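Local coordinates for protein putative 4-amino-4-deoxychorismate lyase (Thermus thermophilus, PDB 2ZGI) that binds pyridoxal 5'-phosphate and is probably a lyase of the class IV aminotransferase family, perhaps acting on 4-amino-4-deoxychorismate, at residues L137-G148 with V158-L166; K187-L195 with L233-P241. All blocks are in the same frame, centred on the assembly; numbering follows the deposited sequence.

Contact 1 (L137-G148 with V158-L166) and contact 2 (K187-L195 with L233-P241) follow each other in series along the chain, their centres 21 Å apart. Contact 1 joins the end of helix 131-142 and strand 147-151 to strands 157-160 and 164-169 and the turn between them, where D159 to S164 line the pyridoxal phosphate pocket. Contact 2 packs helix 183-194 against the C-terminal helix 233-239. The two meet where L166 CD2, on strand 164-169, lies 4.0 Å from V188 CG1. The cofactor also relates them: contact 1 lies beside its pyridine ring, whereas helix 183-194 starts at I183 and T184, which bind it too.

Contact 1 (L137-G148 with V158-L166); sequences LEEARKEGAFEG and VDGSRTSPL. With PLP (pyridoxal-5'-phosphate), chain P.
E147 reaches the turn S161-R162-T163 because its CG stands opposite the backbone N (chi1 177°) and the chain then bends at chi2 (66°), while R162 bends at chi2 and chi3 and folds its guanidinium back over F146. The E147 carboxylate becomes a buried acceptor for the turn. E147 OE1 takes T163 OG1 at 2.7 Å on its anti lone pair and R162 N at 3.0 Å from the syn side, out of the carboxylate plane. E147 OE2 receives S161 OG at a short 2.5 Å, also on the syn side, and uses its anti lone pair for the amide of G148. S161 and T163 suit their places because each short side chain donates a hydroxyl hydrogen bond to the carboxylate. R162 NH1 adds a salt bridge, 3.3 Å from E147 OE2, and a nearly straight hydrogen bond of 3.1 Å to F146 O, which lies in the guanidinium plane. That plane rests almost flat on the F146 ring, tilted by 8° with centres 4.2 Å apart, an off-centre cation-pi stack. L137 puts apolar carbon beside S161 and R162, its CD1 approaching NH1 obliquely. Water 1 accepts from both R141 NE and R162 NH2 and donates to F146 O, sitting between two guanidinium groups whose NH2 atoms are close but not mutually bonded. S161 N bonds to G148 O at 2.9 Å, and G160, without a side chain, lets T163 O lie close by. On the cofactor side of the same turn, D159 OD1 lies 2.9 Å from PLP N1, while its OD2 accepts from L180 N. With four hydrogen bonds and an arginine around it, the E147 carboxylate is probably held as the anion, and its bonds to all three turn residues likely help hold this pocket-lining turn.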
loop_
_atom_site.group_PDB
_atom_site.type_symbol
_atom_site.label_atom_id
_atom_site.label_comp_id
_atom_site.label_asym_id
_atom_site.label_seq_id
_atom_site.Cartn_x
_atom_site.Cartn_y
_atom_site.Cartn_z
ATOM N N LEU D 137 -4.770 13.185 -13.835
ATOM C CA LEU D 137 -5.435 13.636 -15.062
ATOM C C LEU D 137 -4.655 13.171 -16.304
ATOM O O LEU D 137 -5.260 12.777 -17.304
ATOM C CB LEU D 137 -5.601 15.164 -15.083
ATOM C CG LEU D 137 -6.241 15.769 -16.356
ATOM C CD1 LEU D 137 -7.681 15.256 -16.581
ATOM C CD2 LEU D 137 -6.216 17.298 -16.326
ATOM N N GLU D 138 -3.328 13.217 -16.236
ATOM C CA GLU D 138 -2.492 12.744 -17.362
ATOM C C GLU D 138 -2.774 11.270 -17.690
ATOM O O GLU D 138 -2.969 10.915 -18.849
ATOM C CB GLU D 138 -1.001 13.010 -17.138
ATOM C CG GLU D 138 -0.610 14.496 -17.298
ATOM C CD GLU D 138 0.762 14.879 -16.707
ATOM O OE1 GLU D 138 1.584 13.973 -16.411
ATOM O OE2 GLU D 138 1.015 16.105 -16.551
ATOM N N GLU D 139 -2.848 10.433 -16.661
ATOM C CA GLU D 139 -3.250 9.049 -16.846
ATOM C C GLU D 139 -4.647 8.893 -17.455
ATOM O O GLU D 139 -4.840 8.109 -18.416
ATOM C CB GLU D 139 -3.108 8.254 -15.537
ATOM C CG GLU D 139 -3.331 6.738 -15.741
ATOM C CD GLU D 139 -3.383 5.974 -14.438
ATOM O OE1 GLU D 139 -2.461 6.168 -13.630
ATOM O OE2 GLU D 139 -4.352 5.197 -14.225
ATOM N N ALA D 140 -5.622 9.640 -16.942
ATOM C CA ALA D 140 -6.968 9.561 -17.463
ATOM C C ALA D 140 -7.029 9.880 -18.963
ATOM O O ALA D 140 -7.667 9.160 -19.764
ATOM C CB ALA D 140 -7.907 10.480 -16.677
ATOM N N ARG D 141 -6.377 10.976 -19.334
ATOM C CA ARG D 141 -6.394 11.443 -20.712
ATOM C C ARG D 141 -5.659 10.462 -21.634
ATOM O O ARG D 141 -6.115 10.209 -22.742
ATOM C CB ARG D 141 -5.813 12.867 -20.804
ATOM C CG ARG D 141 -6.782 13.924 -20.272
ATOM C CD ARG D 141 -6.313 15.345 -20.582
ATOM N NE ARG D 141 -7.269 16.340 -20.092
ATOM C CZ ARG D 141 -7.080 17.657 -20.175
ATOM N NH1 ARG D 141 -5.958 18.133 -20.724
ATOM N NH2 ARG D 141 -8.001 18.493 -19.705
ATOM N N LYS D 142 -4.532 9.921 -21.182
ATOM C CA LYS D 142 -3.869 8.839 -21.930
ATOM C C LYS D 142 -4.857 7.705 -22.274
ATOM O O LYS D 142 -4.844 7.190 -23.398
ATOM C CB LYS D 142 -2.659 8.293 -21.184
ATOM C CG LYS D 142 -1.814 7.348 -22.027
ATOM C CD LYS D 142 -0.519 6.987 -21.320
ATOM C CE LYS D 142 0.276 5.943 -22.119
ATOM N NZ LYS D 142 1.675 5.810 -21.583
ATOM N N GLU D 143 -5.725 7.362 -21.317
ATOM C CA GLU D 143 -6.741 6.309 -21.473
ATOM C C GLU D 143 -8.023 6.784 -22.109
ATOM O O GLU D 143 -9.040 6.096 -22.029
ATOM C CB GLU D 143 -7.111 5.722 -20.106
ATOM C CG GLU D 143 -6.521 4.359 -19.841
ATOM C CD GLU D 143 -5.044 4.416 -19.716
ATOM O OE1 GLU D 143 -4.327 3.721 -20.499
ATOM O OE2 GLU D 143 -4.608 5.195 -18.842
ATOM N N GLY D 144 -8.002 7.972 -22.697
ATOM C CA GLY D 144 -9.164 8.490 -23.394
ATOM C C GLY D 144 -10.313 8.940 -22.509
ATOM O O GLY D 144 -11.429 9.095 -23.005
ATOM N N ALA D 145 -10.046 9.135 -21.205
ATOM C CA ALA D 145 -11.061 9.566 -20.221
ATOM C C ALA D 145 -11.009 11.059 -19.900
ATOM O O ALA D 145 -9.977 11.690 -20.092
ATOM C CB ALA D 145 -10.913 8.769 -18.925
ATOM N N PHE D 146 -12.116 11.592 -19.375
ATOM C CA PHE D 146 -12.219 13.010 -19.013
ATOM C C PHE D 146 -11.537 13.346 -17.686
ATOM O O PHE D 146 -10.864 14.377 -17.553
ATOM C CB PHE D 146 -13.688 13.483 -19.000
ATOM C CG PHE D 146 -13.852 14.916 -18.553
ATOM C CD1 PHE D 146 -13.629 15.972 -19.447
ATOM C CD2 PHE D 146 -14.180 15.216 -17.228
ATOM C CE1 PHE D 146 -13.767 17.304 -19.026
ATOM C CE2 PHE D 146 -14.309 16.553 -16.799
ATOM C CZ PHE D 146 -14.105 17.583 -17.692
ATOM N N GLU D 147 -11.712 12.485 -16.692
ATOM C CA GLU D 147 -11.207 12.809 -15.363
ATOM C C GLU D 147 -10.551 11.597 -14.759
ATOM O O GLU D 147 -10.994 10.461 -14.995
ATOM C CB GLU D 147 -12.349 13.283 -14.449
ATOM C CG GLU D 147 -11.962 13.601 -12.946
ATOM C CD GLU D 147 -11.029 14.800 -12.845
ATOM O OE1 GLU D 147 -11.470 15.878 -12.353
ATOM O OE2 GLU D 147 -9.872 14.692 -13.285
ATOM N N GLY D 148 -9.508 11.839 -13.970
ATOM C CA GLY D 148 -8.853 10.776 -13.214
ATOM C C GLY D 148 -9.246 10.881 -11.763
ATOM O O GLY D 148 -9.303 12.002 -11.211
ATOM N N VAL D 158 -11.481 9.034 -3.327
ATOM C CA VAL D 158 -11.817 10.291 -2.623
ATOM C C VAL D 158 -11.816 11.629 -3.402
ATOM O O VAL D 158 -12.168 12.681 -2.832
ATOM C CB VAL D 158 -10.930 10.459 -1.356
ATOM C CG1 VAL D 158 -11.096 9.243 -0.416
ATOM C CG2 VAL D 158 -9.473 10.671 -1.731
ATOM N N ASP D 159 -11.369 11.634 -4.653
ATOM C CA ASP D 159 -11.352 12.902 -5.384
ATOM C C ASP D 159 -11.167 12.648 -6.864
ATOM O O ASP D 159 -10.750 11.531 -7.294
ATOM C CB ASP D 159 -10.250 13.844 -4.842
ATOM C CG ASP D 159 -10.733 15.298 -4.624
ATOM O OD1 ASP D 159 -11.643 15.753 -5.353
ATOM O OD2 ASP D 159 -10.177 15.999 -3.723
ATOM N N GLY D 160 -11.536 13.662 -7.644
ATOM C CA GLY D 160 -11.108 13.775 -9.039
ATOM C C GLY D 160 -9.914 14.713 -9.092
ATOM O O GLY D 160 -9.633 15.397 -8.112
ATOM N N SER D 161 -9.200 14.768 -10.214
ATOM C CA SER D 161 -8.055 15.699 -10.314
ATOM C C SER D 161 -8.460 17.198 -10.190
ATOM O O SER D 161 -7.716 18.000 -9.613
ATOM C CB SER D 161 -7.266 15.464 -11.614
ATOM O OG SER D 161 -7.886 16.156 -12.691
ATOM N N ARG D 162 -9.634 17.560 -10.714
ATOM C CA ARG D 162 -10.130 18.936 -10.585
ATOM C C ARG D 162 -11.635 19.019 -10.411
ATOM O O ARG D 162 -12.217 20.109 -10.464
ATOM C CB ARG D 162 -9.666 19.816 -11.749
ATOM C CG ARG D 162 -9.574 19.112 -13.083
ATOM C CD ARG D 162 -10.930 18.989 -13.778
ATOM N NE ARG D 162 -10.764 19.079 -15.241
ATOM C CZ ARG D 162 -10.720 18.037 -16.077
ATOM N NH1 ARG D 162 -10.837 16.777 -15.632
ATOM N NH2 ARG D 162 -10.544 18.262 -17.373
ATOM N N THR D 163 -12.267 17.861 -10.201
ATOM C CA THR D 163 -13.696 17.802 -9.930
ATOM C C THR D 163 -13.951 16.922 -8.703
ATOM O O THR D 163 -13.091 16.137 -8.306
ATOM C CB THR D 163 -14.506 17.263 -11.137
ATOM O OG1 THR D 163 -14.039 15.943 -11.472
ATOM C CG2 THR D 163 -14.389 18.221 -12.364
ATOM N N SER D 164 -15.132 17.072 -8.125
ATOM C CA SER D 164 -15.519 16.372 -6.901
ATOM C C SER D 164 -16.505 15.263 -7.293
ATOM O O SER D 164 -17.534 15.539 -7.910
ATOM C CB SER D 164 -16.223 17.331 -5.946
ATOM O OG SER D 164 -15.401 18.424 -5.590
ATOM N N PRO D 165 -16.189 14.005 -6.955
ATOM C CA PRO D 165 -17.096 12.963 -7.424
ATOM C C PRO D 165 -18.328 12.762 -6.517
ATOM O O PRO D 165 -18.239 12.887 -5.280
ATOM C CB PRO D 165 -16.201 11.720 -7.483
ATOM C CG PRO D 165 -15.151 11.978 -6.490
ATOM C CD PRO D 165 -14.924 13.456 -6.433
ATOM N N LEU D 166 -19.464 12.493 -7.153
ATOM C CA LEU D 166 -20.712 12.182 -6.452
ATOM C C LEU D 166 -21.275 10.878 -6.991
ATOM O O LEU D 166 -21.074 10.545 -8.158
ATOM C CB LEU D 166 -21.762 13.271 -6.684
ATOM C CG LEU D 166 -21.578 14.697 -6.153
ATOM C CD1 LEU D 166 -20.828 15.583 -7.136
ATOM C CD2 LEU D 166 -22.952 15.286 -5.952
HETATM N N1 PLP P . -11.120 18.355 -6.581
HETATM C C2 PLP P . -9.911 18.954 -6.597
HETATM C C2A PLP P . -8.682 18.127 -6.354
HETATM C C3 PLP P . -9.809 20.324 -6.858
HETATM O O3 PLP P . -8.566 20.885 -6.865
HETATM C C4 PLP P . -10.979 21.066 -7.062
HETATM C C4A PLP P . -10.971 22.561 -7.303
HETATM C C5 PLP P . -12.214 20.425 -7.005
HETATM C C6 PLP P . -12.240 19.053 -6.758
HETATM C C5A PLP P . -13.521 21.148 -7.252
HETATM O O4P PLP P . -13.856 22.138 -6.279
HETATM P P PLP P . -14.864 23.350 -6.560
HETATM O O1P PLP P . -16.226 22.754 -6.815
HETATM O O2P PLP P . -14.403 24.118 -7.779
HETATM O O3P PLP P . -14.697 24.093 -5.275
HETATM O O HOH W 1 -9.862 16.048 -19.388
#

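Contact 2 (K187-L195 with L233-P241); sequences KVAEAARGL and LPLIERFLP
P234 and L235 open the packing of helix 233-239, the last of the chain, on helix 183-194, a helix-helix packing whose segment axes come within 10.2 Å and run closer to antiparallel than parallel, at 134°. P234 suits the first turn of its helix, where a missing amide hydrogen costs no helical bond; its CB meets L195 CD1 at 3.8 Å, at the solvent-exposed end of the contact. L235, a branched leucine, reaches V188, A191, A192 and L195 at once. L235 CD2 presses on A191 CB at 3.5 Å, and L235 CD1 lies 3.8 Å from V188 CG1 and also touches A192 CB. A191 and A192 suit this place because their short side chains let the leucine come close to the backbone of helix 183-194. Further on, R238 is extended from CG to NE, and its aliphatic CD lies 3.7 Å from A191 CB, so the arginine contributes its apolar stem. F239 follows, its flat ring offering a face to V188 CG2, which sits 3.7 Å from the centroid, 14° off the normal, in a CH-pi contact, and an edge to the methyl of A191; R238 CG lies above the opposite face, toward its rim. V188 suits its place because its two methyls serve L235 and F239 separately. K187, whose NZ pairs with E40, offers CB to CE1 of F239, and K187 O lies 3.4 Å from F239 CZ.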
loop_
_atom_site.group_PDB
_atom_site.type_symbol
_atom_site.label_atom_id
_atom_site.label_comp_id
_atom_site.label_asym_id
_atom_site.label_seq_id
_atom_site.Cartn_x
_atom_site.Cartn_y
_atom_site.Cartn_z
ATOM N N LYS D 187 -23.109 22.959 -3.242
ATOM C CA LYS D 187 -24.217 23.591 -3.926
ATOM C C LYS D 187 -25.099 22.533 -4.579
ATOM O O LYS D 187 -26.320 22.634 -4.517
ATOM C CB LYS D 187 -23.728 24.604 -4.971
ATOM C CG LYS D 187 -22.878 25.761 -4.420
ATOM C CD LYS D 187 -23.439 26.388 -3.148
ATOM C CE LYS D 187 -22.816 27.760 -2.932
ATOM N NZ LYS D 187 -23.692 28.668 -2.185
ATOM N N VAL D 188 -24.486 21.520 -5.190
ATOM C CA VAL D 188 -25.265 20.455 -5.823
ATOM C C VAL D 188 -26.108 19.706 -4.771
ATOM O O VAL D 188 -27.302 19.455 -4.991
ATOM C CB VAL D 188 -24.415 19.508 -6.693
ATOM C CG1 VAL D 188 -25.233 18.304 -7.122
ATOM C CG2 VAL D 188 -23.898 20.240 -7.942
ATOM N N ALA D 189 -25.490 19.395 -3.634
ATOM C CA ALA D 189 -26.171 18.779 -2.499
ATOM C C ALA D 189 -27.406 19.603 -2.102
ATOM O O ALA D 189 -28.537 19.080 -2.052
ATOM C CB ALA D 189 -25.205 18.657 -1.326
ATOM N N GLU D 190 -27.170 20.891 -1.872
ATOM C CA GLU D 190 -28.203 21.857 -1.499
ATOM C C GLU D 190 -29.402 21.815 -2.452
ATOM O O GLU D 190 -30.537 21.665 -2.016
ATOM C CB GLU D 190 -27.599 23.257 -1.448
ATOM C CG GLU D 190 -28.377 24.235 -0.602
ATOM C CD GLU D 190 -28.108 25.685 -0.961
ATOM O OE1 GLU D 190 -27.499 25.956 -2.026
ATOM O OE2 GLU D 190 -28.538 26.562 -0.177
ATOM N N ALA D 191 -29.135 21.928 -3.751
ATOM C CA ALA D 191 -30.163 21.838 -4.783
ATOM C C ALA D 191 -30.887 20.483 -4.835
ATOM O O ALA D 191 -32.087 20.432 -5.131
ATOM C CB ALA D 191 -29.565 22.179 -6.127
ATOM N N ALA D 192 -30.168 19.402 -4.548
ATOM C CA ALA D 192 -30.729 18.047 -4.578
ATOM C C ALA D 192 -31.734 17.820 -3.447
ATOM O O ALA D 192 -32.785 17.215 -3.660
ATOM C CB ALA D 192 -29.632 17.004 -4.526
ATOM N N ARG D 193 -31.401 18.289 -2.250
ATOM C CA ARG D 193 -32.361 18.328 -1.156
ATOM C C ARG D 193 -33.638 19.053 -1.605
ATOM O O ARG D 193 -34.728 18.480 -1.559
ATOM C CB ARG D 193 -31.762 19.022 0.059
ATOM C CG ARG D 193 -30.669 18.241 0.748
ATOM C CD ARG D 193 -30.262 18.915 2.052
ATOM N NE ARG D 193 -29.716 20.262 1.849
ATOM C CZ ARG D 193 -30.401 21.405 1.978
ATOM N NH1 ARG D 193 -31.685 21.395 2.316
ATOM N NH2 ARG D 193 -29.799 22.569 1.765
ATOM N N GLY D 194 -33.490 20.294 -2.073
ATOM C CA GLY D 194 -34.615 21.084 -2.569
ATOM C C GLY D 194 -35.451 20.391 -3.638
ATOM O O GLY D 194 -36.592 20.790 -3.887
ATOM N N LEU D 195 -34.883 19.355 -4.262
ATOM C CA LEU D 195 -35.585 18.537 -5.253
ATOM C C LEU D 195 -36.323 17.344 -4.632
ATOM O O LEU D 195 -36.967 16.560 -5.339
ATOM C CB LEU D 195 -34.599 18.011 -6.302
ATOM C CG LEU D 195 -34.031 18.927 -7.383
ATOM C CD1 LEU D 195 -33.160 18.092 -8.296
ATOM C CD2 LEU D 195 -35.132 19.643 -8.175
ATOM N N LEU D 233 -31.415 15.069 -14.260
ATOM C CA LEU D 233 -31.556 16.084 -15.302
ATOM C C LEU D 233 -31.786 17.509 -14.768
ATOM O O LEU D 233 -31.064 18.419 -15.160
ATOM C CB LEU D 233 -32.620 15.690 -16.334
ATOM C CG LEU D 233 -32.092 15.443 -17.748
ATOM C CD1 LEU D 233 -31.299 16.680 -18.254
ATOM C CD2 LEU D 233 -31.265 14.145 -17.840
ATOM N N PRO D 234 -32.791 17.701 -13.886
ATOM C CA PRO D 234 -32.971 18.955 -13.151
ATOM C C PRO D 234 -31.685 19.551 -12.578
ATOM O O PRO D 234 -31.447 20.759 -12.728
ATOM C CB PRO D 234 -33.903 18.552 -11.996
ATOM C CG PRO D 234 -34.582 17.271 -12.441
ATOM C CD PRO D 234 -33.981 16.834 -13.742
ATOM N N LEU D 235 -30.883 18.724 -11.905
ATOM C CA LEU D 235 -29.645 19.189 -11.265
ATOM C C LEU D 235 -28.592 19.573 -12.289
ATOM O O LEU D 235 -27.902 20.574 -12.125
ATOM C CB LEU D 235 -29.062 18.111 -10.347
ATOM C CG LEU D 235 -29.497 18.012 -8.889
ATOM C CD1 LEU D 235 -28.615 16.989 -8.207
ATOM C CD2 LEU D 235 -29.411 19.340 -8.189
ATOM N N ILE D 236 -28.466 18.754 -13.332
ATOM C CA ILE D 236 -27.538 19.031 -14.424
ATOM C C ILE D 236 -27.876 20.373 -15.106
ATOM O O ILE D 236 -26.997 21.219 -15.315
ATOM C CB ILE D 236 -27.490 17.839 -15.394
ATOM C CG1 ILE D 236 -26.768 16.669 -14.699
ATOM C CG2 ILE D 236 -26.811 18.232 -16.723
ATOM C CD1 ILE D 236 -27.141 15.319 -15.218
ATOM N N GLU D 237 -29.160 20.573 -15.404
ATOM C CA GLU D 237 -29.663 21.847 -15.935
ATOM C C GLU D 237 -29.265 23.033 -15.066
ATOM O O GLU D 237 -28.755 24.029 -15.577
ATOM C CB GLU D 237 -31.195 21.828 -16.063
ATOM C CG GLU D 237 -31.686 21.108 -17.288
ATOM C CD GLU D 237 -33.186 20.912 -17.272
ATOM O OE1 GLU D 237 -33.775 20.841 -16.166
ATOM O OE2 GLU D 237 -33.769 20.814 -18.371
ATOM N N ARG D 238 -29.495 22.915 -13.757
ATOM C CA ARG D 238 -29.236 24.022 -12.831
ATOM C C ARG D 238 -27.775 24.468 -12.820
ATOM O O ARG D 238 -27.498 25.649 -12.654
ATOM C CB ARG D 238 -29.675 23.712 -11.385
ATOM C CG ARG D 238 -29.408 24.899 -10.423
ATOM C CD ARG D 238 -29.787 24.601 -8.979
ATOM N NE ARG D 238 -29.662 25.796 -8.134
ATOM C CZ ARG D 238 -30.644 26.672 -7.915
ATOM N NH1 ARG D 238 -31.840 26.498 -8.470
ATOM N NH2 ARG D 238 -30.430 27.730 -7.138
ATOM N N PHE D 239 -26.856 23.529 -13.016
ATOM C CA PHE D 239 -25.425 23.830 -12.847
ATOM C C PHE D 239 -24.641 23.991 -14.137
ATOM O O PHE D 239 -23.431 24.260 -14.110
ATOM C CB PHE D 239 -24.783 22.818 -11.897
ATOM C CG PHE D 239 -25.274 22.966 -10.486
ATOM C CD1 PHE D 239 -24.783 23.983 -9.670
ATOM C CD2 PHE D 239 -26.279 22.132 -9.992
ATOM C CE1 PHE D 239 -25.264 24.153 -8.361
ATOM C CE2 PHE D 239 -26.772 22.300 -8.693
ATOM C CZ PHE D 239 -26.261 23.318 -7.877
ATOM N N LEU D 240 -25.339 23.821 -15.259
ATOM C CA LEU D 240 -24.739 23.926 -16.578
ATOM C C LEU D 240 -24.212 25.339 -16.811
ATOM O O LEU D 240 -24.959 26.296 -16.676
ATOM C CB LEU D 240 -25.748 23.547 -17.667
ATOM C CG LEU D 240 -25.352 23.653 -19.143
ATOM C CD1 LEU D 240 -24.534 22.419 -19.561
ATOM C CD2 LEU D 240 -26.611 23.808 -20.004
ATOM N N PRO D 241 -22.917 25.465 -17.172
ATOM C CA PRO D 241 -22.333 26.797 -17.352
ATOM C C PRO D 241 -23.113 27.597 -18.390
ATOM O O PRO D 241 -23.415 27.076 -19.475
ATOM C CB PRO D 241 -20.924 26.482 -17.865
ATOM C CG PRO D 241 -20.613 25.170 -17.256
ATOM C CD PRO D 241 -21.907 24.408 -17.353
#